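PDB 5BPK: gamma-glutamyltranspeptidase (Ggt), which probably catalyses the hydrolysis and transfer of gamma-glutamyl groups from compounds such as glutathione, as a member of the N-terminal nucleophile hydrolases. Local coordinates for residues S42-A47 with A73-A78; K195-K200 with D209-K214; L289-N294 with Y323-V328. One frame throughout, in Å; residues are numbered along the deposited sequence. Where two conformers were deposited one is given.

Contact 1 of 3, residues S42-A47 with A73-A78; sequences SSHPLA and AVVHPA
H44 ND1 accepts the backbone N-H of L46 at 3.1 Å: H44 is the N-cap residue of helix 45-56 and its ring supplies the capping bond, while one face of the same ring packs on V75 at the C-terminal end of helix 61-75. L46 N lies almost exactly in the ring plane, with an N-H...ND1 angle of 151°, and the bond fixes the rotation of the imidazole. Just upstream, S42 OG accepts from H44 N at 3.2 Å in an ST turn and is also bonded to S48 OG, which orders the backbone leading into the cap.

The contact with V75 is CH-pi. H44 CG lies anti to its backbone N (chi1 -162°), and the ring is thereby placed beneath V75 CG2, which stands 3.8 Å from the ring centroid, displaced toward the CG side. The other methyl, V75 CG1, turns to L46 CD1 at 4.1 Å, and A47 CB approaches V75 CG2, so one valine serves the cap and the first turn of the helix. Next to the cap, S43 OG bonds to D163 and N165 of the partner chain, tying this corner to the subunit interface. V75 O sits 3.3 Å from H44 CD2 and takes a weak hydrogen bond from Q176.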
ATOM      1  N   SER A  42       3.837   6.638 -10.954  1.00 10.57           N
ATOM      2  CA  SER A  42       4.461   6.157  -9.732  1.00 12.01           C
ATOM      3  C   SER A  42       5.070   7.339  -8.981  1.00 11.91           C
ATOM      4  O   SER A  42       5.075   8.465  -9.476  1.00 13.42           O
ATOM      5  CB  SER A  42       5.554   5.136 -10.061  1.00 12.13           C
ATOM      6  OG  SER A  42       6.784   5.771 -10.397  1.00 11.95           O
ATOM      7  N   SER A  43       5.611   7.061  -7.798  1.00 10.80           N
ATOM      8  CA  SER A  43       6.255   8.073  -6.974  1.00 11.97           C
ATOM      9  C   SER A  43       7.701   8.388  -7.370  1.00 13.85           C
ATOM     10  O   SER A  43       8.338   9.206  -6.711  1.00 17.51           O
ATOM     11  CB  SER A  43       6.211   7.645  -5.502  1.00 12.87           C
ATOM     12  OG  SER A  43       4.881   7.706  -5.009  1.00 12.29           O
ATOM     13  N   HIS A  44       8.238   7.743  -8.404  1.00 11.24           N
ATOM     14  CA  HIS A  44       9.584   8.091  -8.879  1.00 12.88           C
ATOM     15  C   HIS A  44       9.556   8.347 -10.386  1.00 13.09           C
ATOM     16  O   HIS A  44       9.168   7.470 -11.151  1.00 13.45           O
ATOM     17  CB  HIS A  44      10.625   7.017  -8.558  1.00 12.06           C
ATOM     18  CG  HIS A  44      12.032   7.525  -8.630  1.00 12.76           C
ATOM     19  ND1 HIS A  44      12.604   7.957  -9.809  1.00 13.25           N
ATOM     20  CD2 HIS A  44      12.972   7.706  -7.669  1.00 14.34           C
ATOM     21  CE1 HIS A  44      13.840   8.366  -9.574  1.00 15.52           C
ATOM     22  NE2 HIS A  44      14.089   8.225  -8.285  1.00 15.79           N
ATOM     23  N   PRO A  45       9.967   9.552 -10.807  1.00 12.33           N
ATOM     24  CA  PRO A  45       9.889   9.883 -12.225  1.00 11.92           C
ATOM     25  C   PRO A  45      10.618   8.909 -13.150  1.00 13.65           C
ATOM     26  O   PRO A  45      10.175   8.720 -14.259  1.00 15.33           O
ATOM     27  CB  PRO A  45      10.502  11.283 -12.306  1.00 14.36           C
ATOM     28  CG  PRO A  45      10.341  11.858 -10.956  1.00 19.76           C
ATOM     29  CD  PRO A  45      10.481  10.684 -10.010  1.00 13.61           C
ATOM     30  N   LEU A  46      11.727   8.314 -12.719  1.00 15.24           N
ATOM     31  CA  LEU A  46      12.411   7.331 -13.580  1.00 13.85           C
ATOM     32  C   LEU A  46      11.552   6.085 -13.801  1.00 13.52           C
ATOM     33  O   LEU A  46      11.503   5.554 -14.911  1.00 15.61           O
ATOM     34  CB  LEU A  46      13.783   6.928 -13.031  1.00 14.34           C
ATOM     35  CG  LEU A  46      14.845   8.031 -13.006  1.00 15.28           C
ATOM     36  CD1 LEU A  46      16.076   7.573 -12.235  1.00 15.92           C
ATOM     37  CD2 LEU A  46      15.222   8.475 -14.417  1.00 18.07           C
ATOM     38  N   ALA A  47      10.851   5.645 -12.761  1.00 12.23           N
ATOM     39  CA  ALA A  47       9.968   4.492 -12.890  1.00 11.15           C
ATOM     40  C   ALA A  47       8.729   4.821 -13.719  1.00 12.64           C
ATOM     41  O   ALA A  47       8.299   4.013 -14.539  1.00 13.27           O
ATOM     42  CB  ALA A  47       9.589   3.938 -11.518  1.00  9.78           C
ATOM     43  N   ALA A  73      11.989  -1.065  -7.467  1.00 10.78           N
ATOM     44  CA  ALA A  73      12.871  -1.885  -6.627  1.00 10.45           C
ATOM     45  C   ALA A  73      14.333  -1.399  -6.641  1.00 10.63           C
ATOM     46  O   ALA A  73      15.103  -1.692  -5.712  1.00 11.53           O
ATOM     47  CB  ALA A  73      12.792  -3.372  -7.032  1.00 10.52           C
ATOM     48  N   VAL A  74      14.693  -0.656  -7.684  1.00 11.45           N
ATOM     49  CA  VAL A  74      16.036  -0.116  -7.855  1.00 11.14           C
ATOM     50  C   VAL A  74      16.096   1.366  -7.442  1.00 11.60           C
ATOM     51  O   VAL A  74      16.960   1.755  -6.673  1.00 12.25           O
ATOM     52  CB  VAL A  74      16.493  -0.291  -9.321  1.00 11.41           C
ATOM     53  CG1 VAL A  74      17.875   0.334  -9.550  1.00 11.67           C
ATOM     54  CG2 VAL A  74      16.512  -1.755  -9.684  1.00 12.76           C
ATOM     55  N   VAL A  75      15.163   2.176  -7.928  1.00 11.68           N
ATOM     56  CA  VAL A  75      15.249   3.637  -7.752  1.00 10.55           C
ATOM     57  C   VAL A  75      14.544   4.174  -6.514  1.00 10.57           C
ATOM     58  O   VAL A  75      14.722   5.343  -6.169  1.00 12.55           O
ATOM     59  CB  VAL A  75      14.736   4.391  -8.991  1.00 11.13           C
ATOM     60  CG1 VAL A  75      15.549   3.983 -10.230  1.00 14.45           C
ATOM     61  CG2 VAL A  75      13.227   4.165  -9.235  1.00 13.38           C
ATOM     62  N   HIS A  76      13.751   3.330  -5.854  1.00 10.94           N
ATOM     63  CA  HIS A  76      13.019   3.739  -4.649  1.00 12.06           C
ATOM     64  C   HIS A  76      13.116   2.663  -3.564  1.00 12.02           C
ATOM     65  O   HIS A  76      12.096   2.140  -3.112  1.00 12.84           O
ATOM     66  CB  HIS A  76      11.566   4.017  -5.047  1.00 11.06           C
ATOM     67  CG  HIS A  76      10.738   4.663  -3.978  1.00 14.24           C
ATOM     68  ND1 HIS A  76      11.290   5.308  -2.889  1.00 15.96           N
ATOM     69  CD2 HIS A  76       9.394   4.749  -3.830  1.00 15.28           C
ATOM     70  CE1 HIS A  76      10.316   5.785  -2.132  1.00 17.16           C
ATOM     71  NE2 HIS A  76       9.157   5.459  -2.679  1.00 17.17           N
ATOM     72  N   PRO A  77      14.353   2.328  -3.132  1.00 11.20           N
ATOM     73  CA  PRO A  77      14.559   1.186  -2.233  1.00 12.58           C
ATOM     74  C   PRO A  77      13.976   1.326  -0.825  1.00 12.58           C
ATOM     75  O   PRO A  77      13.882   0.330  -0.104  1.00 12.87           O
ATOM     76  CB  PRO A  77      16.086   1.019  -2.202  1.00 14.42           C
ATOM     77  CG  PRO A  77      16.643   2.271  -2.722  1.00 14.74           C
ATOM     78  CD  PRO A  77      15.627   2.914  -3.588  1.00 13.53           C
ATOM     79  N   ALA A  78      13.554   2.534  -0.446  1.00 11.84           N
ATOM     80  CA  ALA A  78      12.825   2.698   0.802  1.00 11.94           C
ATOM     81  C   ALA A  78      11.482   1.954   0.792  1.00 11.31           C
ATOM     82  O   ALA A  78      10.969   1.593   1.848  1.00 12.36           O
ATOM     83  CB  ALA A  78      12.599   4.188   1.136  1.00 12.27           C
TER

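Contact 2 of 3, residues K195-K200 with D209-K214; sequences KYFFKK and DLFVQK. With EDO (1,2-ethanediol), chain G.
K199 reaches across to D209 and closes the outer end of a contact between the turn that follows helix 191-196 and the edge of a small two-stranded sheet, 170-171 with 210-211. From CB the lysine runs straight through CG to CD; the side chain also touches Y205. K199 CD already approaches D209 OD2, at 3.4 Å. There the chain bends (chi3 -59°), so that CE also stays beside this oxygen and K199 NZ turns onto D209 OD2, closing a salt bridge of 2.9 Å. The ammonium meets OD2 from above the carboxylate plane, 35° out of it, and the two side chains cross at about a right angle. OD2 has a second donor in the backbone N of Q206, so K199 and Q206, on either side of strand 203-204, converge on one oxygen.

At the inner end the contact is aromatic. The F211 ring points its edge at the carbonyl of Y196, with F211 CE1 3.3 Å from Y196 O. F211 CZ touches F197 CE1 at 3.9 Å, but the two rings are slid apart, with centroids 5.9 Å from each other, and barely overlap. F197 stacks on F187 and F211 packs edge-to-face with Y205. A water lies between Y196 O and V212 O, and ethanediol, probably from the crystallisation liquor, donates from its O2 hydroxyl to F197 O.

With the K199 ammonium and the Q206 peptide N-H both on OD2, D209 is probably held as a carboxylate, and the charged pair fastens the partly exposed end of a contact whose buried end is made of rings.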
ATOM      1  N   LYS A 195      27.312  -2.841   3.484  1.00 15.27           N
ATOM      2  CA  LYS A 195      27.916  -2.947   2.155  1.00 15.68           C
ATOM      3  C   LYS A 195      27.169  -2.111   1.124  1.00 15.90           C
ATOM      4  O   LYS A 195      27.780  -1.428   0.297  1.00 18.86           O
ATOM      5  CB  LYS A 195      27.948  -4.405   1.676  1.00 16.81           C
ATOM      6  CG  LYS A 195      28.788  -5.335   2.537  1.00 17.54           C
ATOM      7  CD  LYS A 195      28.842  -6.749   1.956  1.00 20.50           C
ATOM      8  CE  LYS A 195      29.594  -7.714   2.871  1.00 22.03           C
ATOM      9  NZ  LYS A 195      29.597  -9.119   2.357  1.00 18.92           N
ATOM     10  N   TYR A 196      25.843  -2.168   1.182  1.00 14.82           N
ATOM     11  CA  TYR A 196      25.000  -1.641   0.107  1.00 13.75           C
ATOM     12  C   TYR A 196      24.568  -0.190   0.279  1.00 15.51           C
ATOM     13  O   TYR A 196      24.287   0.485  -0.712  1.00 16.93           O
ATOM     14  CB  TYR A 196      23.746  -2.496  -0.039  1.00 14.63           C
ATOM     15  CG  TYR A 196      24.004  -3.943  -0.384  1.00 11.93           C
ATOM     16  CD1 TYR A 196      24.846  -4.291  -1.443  1.00 13.82           C
ATOM     17  CD2 TYR A 196      23.367  -4.969   0.326  1.00 14.03           C
ATOM     18  CE1 TYR A 196      25.066  -5.617  -1.773  1.00 15.25           C
ATOM     19  CE2 TYR A 196      23.584  -6.297   0.008  1.00 13.18           C
ATOM     20  CZ  TYR A 196      24.427  -6.610  -1.061  1.00 14.64           C
ATOM     21  OH  TYR A 196      24.627  -7.909  -1.391  1.00 16.65           O
ATOM     22  N   PHE A 197      24.477   0.285   1.520  1.00 13.37           N
ATOM     23  CA  PHE A 197      23.893   1.608   1.774  1.00 14.08           C
ATOM     24  C   PHE A 197      24.878   2.634   2.316  1.00 14.21           C
ATOM     25  O   PHE A 197      24.477   3.688   2.801  1.00 17.05           O
ATOM     26  CB  PHE A 197      22.645   1.449   2.642  1.00 14.92           C
ATOM     27  CG  PHE A 197      21.549   0.741   1.925  1.00 11.44           C
ATOM     28  CD1 PHE A 197      20.784   1.416   0.973  1.00 13.63           C
ATOM     29  CD2 PHE A 197      21.341  -0.621   2.108  1.00 12.93           C
ATOM     30  CE1 PHE A 197      19.793   0.754   0.270  1.00 15.01           C
ATOM     31  CE2 PHE A 197      20.362  -1.291   1.388  1.00 13.62           C
ATOM     32  CZ  PHE A 197      19.593  -0.604   0.468  1.00 15.80           C
ATOM     33  N   PHE A 198      26.167   2.321   2.206  1.00 14.45           N
ATOM     34  CA  PHE A 198      27.244   3.250   2.488  1.00 13.75           C
ATOM     35  C   PHE A 198      28.267   3.181   1.354  1.00 15.72           C
ATOM     36  O   PHE A 198      28.382   2.153   0.666  1.00 16.29           O
ATOM     37  CB  PHE A 198      27.912   2.908   3.825  1.00 14.67           C
ATOM     38  CG  PHE A 198      26.994   3.065   5.003  1.00 14.03           C
ATOM     39  CD1 PHE A 198      26.889   4.278   5.664  1.00 16.30           C
ATOM     40  CD2 PHE A 198      26.189   2.011   5.421  1.00 17.47           C
ATOM     41  CE1 PHE A 198      26.009   4.430   6.743  1.00 14.95           C
ATOM     42  CE2 PHE A 198      25.313   2.161   6.496  1.00 17.81           C
ATOM     43  CZ  PHE A 198      25.230   3.374   7.155  1.00 14.66           C
ATOM     44  N   LYS A 199      28.983   4.287   1.166  1.00 16.19           N
ATOM     45  CA  LYS A 199      30.103   4.366   0.233  1.00 18.69           C
ATOM     46  C   LYS A 199      31.362   3.815   0.889  1.00 19.13           C
ATOM     47  O   LYS A 199      31.379   3.565   2.092  1.00 18.54           O
ATOM     48  CB  LYS A 199      30.363   5.816  -0.182  1.00 19.51           C
ATOM     49  CG  LYS A 199      29.235   6.486  -0.910  1.00 21.60           C
ATOM     50  CD  LYS A 199      29.599   7.909  -1.383  1.00 20.25           C
ATOM     51  CE  LYS A 199      30.001   8.825  -0.243  1.00 23.60           C
ATOM     52  NZ  LYS A 199      29.987  10.268  -0.633  1.00 23.48           N
ATOM     53  N   LYS A 200      32.423   3.653   0.092  1.00 20.47           N
ATOM     54  CA  LYS A 200      33.735   3.216   0.587  1.00 20.34           C
ATOM     55  C   LYS A 200      34.131   3.967   1.860  1.00 20.36           C
ATOM     56  O   LYS A 200      33.976   5.185   1.937  1.00 21.14           O
ATOM     57  CB  LYS A 200      34.795   3.435  -0.505  1.00 23.02           C
ATOM     58  CG  LYS A 200      36.215   3.048  -0.121  1.00 24.30           C
ATOM     59  CD  LYS A 200      37.160   3.165  -1.327  1.00 26.73           C
ATOM     60  N   ASP A 209      25.171  11.939  -5.206  1.00 19.40           N
ATOM     61  CA  ASP A 209      26.072  10.791  -5.358  1.00 19.38           C
ATOM     62  C   ASP A 209      25.444   9.752  -6.269  1.00 19.25           C
ATOM     63  O   ASP A 209      24.239   9.543  -6.218  1.00 19.21           O
ATOM     64  CB  ASP A 209      26.366  10.098  -4.018  1.00 20.19           C
ATOM     65  CG  ASP A 209      27.336  10.864  -3.138  1.00 21.44           C
ATOM     66  OD1 ASP A 209      28.029  11.789  -3.619  1.00 21.90           O
ATOM     67  OD2 ASP A 209      27.420  10.515  -1.943  1.00 21.30           O
ATOM     68  N   LEU A 210      26.278   9.095  -7.074  1.00 19.14           N
ATOM     69  CA  LEU A 210      25.854   7.972  -7.906  1.00 18.54           C
ATOM     70  C   LEU A 210      25.698   6.731  -7.031  1.00 17.53           C
ATOM     71  O   LEU A 210      26.647   6.300  -6.363  1.00 19.63           O
ATOM     72  CB  LEU A 210      26.876   7.709  -9.021  1.00 18.65           C
ATOM     73  CG  LEU A 210      26.416   6.744 -10.111  1.00 20.73           C
ATOM     74  CD1 LEU A 210      25.298   7.361 -10.938  1.00 21.92           C
ATOM     75  CD2 LEU A 210      27.575   6.329 -10.992  1.00 23.21           C
ATOM     76  N   PHE A 211      24.490   6.174  -7.031  1.00 15.86           N
ATOM     77  CA  PHE A 211      24.148   4.991  -6.245  1.00 14.49           C
ATOM     78  C   PHE A 211      24.053   3.796  -7.200  1.00 14.79           C
ATOM     79  O   PHE A 211      23.122   3.711  -8.005  1.00 14.65           O
ATOM     80  CB  PHE A 211      22.816   5.215  -5.534  1.00 14.97           C
ATOM     81  CG  PHE A 211      22.462   4.137  -4.560  1.00 15.16           C
ATOM     82  CD1 PHE A 211      23.291   3.865  -3.488  1.00 16.19           C
ATOM     83  CD2 PHE A 211      21.316   3.385  -4.716  1.00 15.70           C
ATOM     84  CE1 PHE A 211      22.986   2.865  -2.590  1.00 18.63           C
ATOM     85  CE2 PHE A 211      20.998   2.388  -3.807  1.00 18.15           C
ATOM     86  CZ  PHE A 211      21.835   2.133  -2.743  1.00 15.90           C
ATOM     87  N   VAL A 212      25.035   2.900  -7.103  1.00 14.76           N
ATOM     88  CA  VAL A 212      25.155   1.728  -7.965  1.00 15.89           C
ATOM     89  C   VAL A 212      24.861   0.490  -7.130  1.00 15.75           C
ATOM     90  O   VAL A 212      25.287   0.403  -5.970  1.00 16.48           O
ATOM     91  CB  VAL A 212      26.582   1.634  -8.563  1.00 14.74           C
ATOM     92  CG1 VAL A 212      26.729   0.386  -9.406  1.00 16.07           C
ATOM     93  CG2 VAL A 212      26.878   2.891  -9.375  1.00 18.06           C
ATOM     94  N   GLN A 213      24.126  -0.456  -7.714  1.00 14.90           N
ATOM     95  CA  GLN A 213      23.673  -1.653  -6.993  1.00 15.11           C
ATOM     96  C   GLN A 213      24.013  -2.923  -7.759  1.00 13.88           C
ATOM     97  O   GLN A 213      23.151  -3.563  -8.364  1.00 14.87           O
ATOM     98  CB  GLN A 213      22.172  -1.556  -6.721  1.00 14.37           C
ATOM     99  CG  GLN A 213      21.832  -0.420  -5.780  1.00 13.77           C
ATOM    100  CD  GLN A 213      20.345  -0.289  -5.528  1.00 12.66           C
ATOM    101  OE1 GLN A 213      19.819  -0.819  -4.542  1.00 13.78           O
ATOM    102  NE2 GLN A 213      19.657   0.414  -6.422  1.00 13.00           N
ATOM    103  N   LYS A 214      25.290  -3.289  -7.707  0.50 13.56           N
ATOM    104  CA  LYS A 214      25.820  -4.373  -8.505  0.50 13.52           C
ATOM    105  C   LYS A 214      25.218  -5.742  -8.153  0.50 13.58           C
ATOM    106  O   LYS A 214      24.887  -6.517  -9.047  0.50 15.79           O
ATOM    107  CB  LYS A 214      27.338  -4.397  -8.350  0.50 14.96           C
ATOM    108  CG  LYS A 214      28.055  -5.300  -9.316  0.50 15.34           C
ATOM    109  CD  LYS A 214      29.550  -5.153  -9.127  0.50 13.73           C
ATOM    110  CE  LYS A 214      30.312  -6.301  -9.730  0.50 16.33           C
ATOM    111  NZ  LYS A 214      31.761  -6.016  -9.753  0.50 18.67           N
TER
HETATM  112  C1  EDO G 403      23.200   6.116   5.398  1.00 22.06           C
HETATM  113  O1  EDO G 403      23.860   7.126   6.176  1.00 27.92           O
HETATM  114  C2  EDO G 403      23.289   6.498   3.935  1.00 22.58           C
HETATM  115  O2  EDO G 403      24.586   6.258   3.413  1.00 19.34           O
HETATM  116  O   HOH W   1      24.963  -0.503  -3.243  1.00 29.10           O

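Contact 3 of 3, residues L289-N294 with Y323-V328; sequences LIQILN and YADRSV. With EDO (1,2-ethanediol), chain Q.
Q291 and D325 join helix 285-296 to helix 309-329 by a polar bridge through protein interior. They are the only residue pair within 4.5 Å across the two segments: Q291 NE2 donates to D325 OD2 at 2.8 Å, with an N-H...O angle of 149°. The glutamine is fully extended. A chi1 of 179° swings its CG opposite the backbone N and the chain runs straight beyond, which lets it span the gap between the CA atoms of Q291 and D325, the nearest such pair across the two segments at 10.3 Å. The amide and carboxylate planes are nearly parallel, and the N-H arrives on the anti side of OD2, tilted 24° out of the carboxylate plane.

Further hydrogen bonds fix both ends. Y348 OH is a second partner of OD2, while D325 OD1 is bonded to G370 N and Q321 NE2. Q291 OE1 is paired with H288 ND1, which secures the amide's orientation.

Apolar packing beside the bridge is looser, I292 CD1 coming no nearer to Y323 CE1 than 4.8 Å.

Polar groups on another side of helix 309-329 face the partner chain, where Y323 OH bonds to S95 O of that chain. R326 NH1 meets O1 of an ethanediol at the edge of the guanidinium, at 3.2 Å.

For D325, four hydrogen-bonding groups spread over two oxygens would compensate a buried negative charge; amide and backbone N-H groups among them probably stabilise the carboxylate form.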
ATOM      1  N   LEU A 289     -12.865   0.597   3.275  1.00  9.86           N
ATOM      2  CA  LEU A 289     -13.090   1.662   2.298  1.00 10.06           C
ATOM      3  C   LEU A 289     -14.554   1.655   1.889  1.00 10.01           C
ATOM      4  O   LEU A 289     -15.228   2.674   1.941  1.00 11.16           O
ATOM      5  CB  LEU A 289     -12.211   1.438   1.064  1.00 10.83           C
ATOM      6  CG  LEU A 289     -12.530   2.269  -0.173  1.00 14.22           C
ATOM      7  CD1 LEU A 289     -12.446   3.746   0.158  1.00 15.37           C
ATOM      8  CD2 LEU A 289     -11.593   1.860  -1.318  1.00 15.50           C
ATOM      9  N   ILE A 290     -15.058   0.474   1.545  1.00  9.75           N
ATOM     10  CA  ILE A 290     -16.437   0.336   1.069  1.00 11.23           C
ATOM     11  C   ILE A 290     -17.433   0.569   2.214  1.00 10.02           C
ATOM     12  O   ILE A 290     -18.464   1.213   2.024  1.00 11.10           O
ATOM     13  CB  ILE A 290     -16.638  -1.050   0.397  1.00 10.36           C
ATOM     14  CG1 ILE A 290     -15.922  -1.053  -0.958  1.00 10.63           C
ATOM     15  CG2 ILE A 290     -18.125  -1.411   0.240  1.00 13.42           C
ATOM     16  CD1 ILE A 290     -15.690  -2.417  -1.535  1.00 11.93           C
ATOM     17  N   GLN A 291     -17.110   0.037   3.393  1.00 10.57           N
ATOM     18  CA  GLN A 291     -17.895   0.267   4.607  1.00 10.64           C
ATOM     19  C   GLN A 291     -18.081   1.765   4.897  1.00 10.87           C
ATOM     20  O   GLN A 291     -19.201   2.222   5.144  1.00 10.79           O
ATOM     21  CB  GLN A 291     -17.212  -0.424   5.805  1.00 10.70           C
ATOM     22  CG  GLN A 291     -17.913  -0.250   7.154  1.00 11.59           C
ATOM     23  CD  GLN A 291     -17.173  -0.943   8.293  1.00 11.66           C
ATOM     24  OE1 GLN A 291     -16.066  -1.465   8.115  1.00 13.02           O
ATOM     25  NE2 GLN A 291     -17.770  -0.924   9.475  1.00 12.07           N
ATOM     26  N   ILE A 292     -16.989   2.524   4.866  1.00  9.26           N
ATOM     27  CA  ILE A 292     -17.020   3.946   5.240  1.00 10.26           C
ATOM     28  C   ILE A 292     -17.798   4.752   4.182  1.00 10.58           C
ATOM     29  O   ILE A 292     -18.649   5.584   4.509  1.00 10.89           O
ATOM     30  CB  ILE A 292     -15.595   4.504   5.462  1.00 11.39           C
ATOM     31  CG1 ILE A 292     -14.944   3.844   6.682  1.00 10.29           C
ATOM     32  CG2 ILE A 292     -15.629   6.000   5.679  1.00 11.31           C
ATOM     33  CD1 ILE A 292     -13.424   3.939   6.695  1.00 13.94           C
ATOM     34  N   LEU A 293     -17.521   4.490   2.916  1.00 12.12           N
ATOM     35  CA  LEU A 293     -18.324   5.047   1.825  1.00 11.70           C
ATOM     36  C   LEU A 293     -19.817   4.723   1.972  1.00 11.61           C
ATOM     37  O   LEU A 293     -20.666   5.590   1.740  1.00 12.12           O
ATOM     38  CB  LEU A 293     -17.806   4.566   0.461  1.00 11.36           C
ATOM     39  CG  LEU A 293     -16.497   5.224  -0.015  1.00 10.64           C
ATOM     40  CD1 LEU A 293     -15.959   4.578  -1.284  1.00 13.23           C
ATOM     41  CD2 LEU A 293     -16.647   6.743  -0.227  1.00 13.19           C
ATOM     42  N   ASN A 294     -20.139   3.482   2.332  1.00 10.95           N
ATOM     43  CA  ASN A 294     -21.531   3.095   2.546  1.00 12.04           C
ATOM     44  C   ASN A 294     -22.189   3.968   3.594  1.00 11.68           C
ATOM     45  O   ASN A 294     -23.341   4.349   3.423  1.00 14.26           O
ATOM     46  CB  ASN A 294     -21.709   1.634   2.983  1.00 12.18           C
ATOM     47  CG  ASN A 294     -21.467   0.624   1.874  1.00 12.68           C
ATOM     48  OD1 ASN A 294     -21.531   0.935   0.686  1.00 13.53           O
ATOM     49  ND2 ASN A 294     -21.240  -0.630   2.278  1.00 11.93           N
ATOM     50  N   TYR A 323     -12.593   1.174  12.066  1.00  9.56           N
ATOM     51  CA  TYR A 323     -11.307   0.777  12.660  1.00 11.01           C
ATOM     52  C   TYR A 323     -11.502  -0.066  13.916  1.00 10.76           C
ATOM     53  O   TYR A 323     -10.697  -0.950  14.190  1.00 12.51           O
ATOM     54  CB  TYR A 323     -10.383   1.967  12.905  1.00 11.54           C
ATOM     55  CG  TYR A 323      -9.674   2.456  11.650  1.00 10.57           C
ATOM     56  CD1 TYR A 323     -10.268   3.388  10.814  1.00 12.15           C
ATOM     57  CD2 TYR A 323      -8.422   1.961  11.291  1.00 10.49           C
ATOM     58  CE1 TYR A 323      -9.628   3.845   9.671  1.00 11.58           C
ATOM     59  CE2 TYR A 323      -7.773   2.407  10.139  1.00 12.82           C
ATOM     60  CZ  TYR A 323      -8.394   3.352   9.325  1.00 12.45           C
ATOM     61  OH  TYR A 323      -7.776   3.824   8.175  1.00 12.44           O
ATOM     62  N   ALA A 324     -12.585   0.167  14.659  1.00 11.20           N
ATOM     63  CA  ALA A 324     -12.911  -0.730  15.764  1.00 11.99           C
ATOM     64  C   ALA A 324     -13.201  -2.128  15.210  1.00 11.99           C
ATOM     65  O   ALA A 324     -12.714  -3.134  15.736  1.00 12.74           O
ATOM     66  CB  ALA A 324     -14.083  -0.197  16.563  1.00 12.69           C
ATOM     67  N   ASP A 325     -13.982  -2.181  14.133  1.00 12.40           N
ATOM     68  CA  ASP A 325     -14.337  -3.457  13.512  1.00 11.36           C
ATOM     69  C   ASP A 325     -13.080  -4.168  13.028  1.00 10.09           C
ATOM     70  O   ASP A 325     -12.926  -5.365  13.210  1.00 11.77           O
ATOM     71  CB  ASP A 325     -15.296  -3.231  12.332  1.00 10.04           C
ATOM     72  CG  ASP A 325     -16.668  -2.750  12.767  1.00 11.84           C
ATOM     73  OD1 ASP A 325     -16.957  -2.734  13.998  1.00 13.90           O
ATOM     74  OD2 ASP A 325     -17.467  -2.402  11.864  1.00 14.43           O
ATOM     75  N   ARG A 326     -12.165  -3.412  12.440  1.00 10.93           N
ATOM     76  CA  ARG A 326     -10.895  -3.960  11.951  1.00 10.48           C
ATOM     77  C   ARG A 326     -10.140  -4.741  13.021  1.00 11.28           C
ATOM     78  O   ARG A 326      -9.595  -5.816  12.750  1.00 12.97           O
ATOM     79  CB  ARG A 326      -9.997  -2.820  11.446  1.00 10.49           C
ATOM     80  CG  ARG A 326      -8.718  -3.264  10.742  1.00 12.26           C
ATOM     81  CD  ARG A 326      -7.786  -2.068  10.545  1.00 11.47           C
ATOM     82  NE  ARG A 326      -6.670  -2.399   9.654  1.00 11.06           N
ATOM     83  CZ  ARG A 326      -5.548  -3.042   9.999  1.00 14.91           C
ATOM     84  NH1 ARG A 326      -5.328  -3.428  11.250  1.00 15.60           N
ATOM     85  NH2 ARG A 326      -4.620  -3.297   9.080  1.00 14.68           N
ATOM     86  N   SER A 327     -10.121  -4.198  14.231  1.00 11.46           N
ATOM     87  CA  SER A 327      -9.331  -4.740  15.340  1.00 12.10           C
ATOM     88  C   SER A 327      -9.754  -6.147  15.807  1.00 11.94           C
ATOM     89  O   SER A 327      -8.962  -6.847  16.437  1.00 14.24           O
ATOM     90  CB  SER A 327      -9.370  -3.778  16.536  1.00 13.28           C
ATOM     91  OG  SER A 327     -10.605  -3.855  17.214  1.00 13.50           O
ATOM     92  N   VAL A 328     -10.994  -6.524  15.501  0.50 12.28           N
ATOM     93  CA  VAL A 328     -11.557  -7.810  15.903  0.50 12.17           C
ATOM     94  C   VAL A 328     -11.742  -8.763  14.726  0.50 12.20           C
ATOM     95  O   VAL A 328     -11.368  -9.935  14.800  0.50 13.60           O
ATOM     96  CB  VAL A 328     -12.927  -7.611  16.582  0.50 12.67           C
ATOM     97  CG1 VAL A 328     -13.558  -8.953  16.900  0.50 14.43           C
ATOM     98  CG2 VAL A 328     -12.773  -6.763  17.837  0.50 13.87           C
TER
HETATM   99  C1  EDO Q 703      -2.238  -4.435  13.704  1.00 30.57           C
HETATM  100  O1  EDO Q 703      -2.989  -5.062  12.651  1.00 20.02           O
HETATM  101  C2  EDO Q 703      -1.288  -5.407  14.388  1.00 30.92           C
HETATM  102  O2  EDO Q 703      -1.283  -5.205  15.815  1.00 31.29           O

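How the contacts relate
Contact 3 is fully buried, whereas contacts 1 and 2 are partly open. Their chemistry follows: contact 1 joins helix ends through a methyl over an imidazole, contact 2 combines aromatic rings with a salt bridge toward the surface, and contact 3 relies on a neutral amide meeting a carboxylate. Contacts 1 and 2 are neighbours, with centres about 16 Å apart, and touch where Q213 NE2 probably donates to V74 O at 3.0 Å, so helix 61-75 is coupled to the start of helix 214-226. Contact 3 lies across the chain's centre, about 31 Å from contact 1 and 43 Å from contact 2, centre to centre. All three adjoin the partner chain.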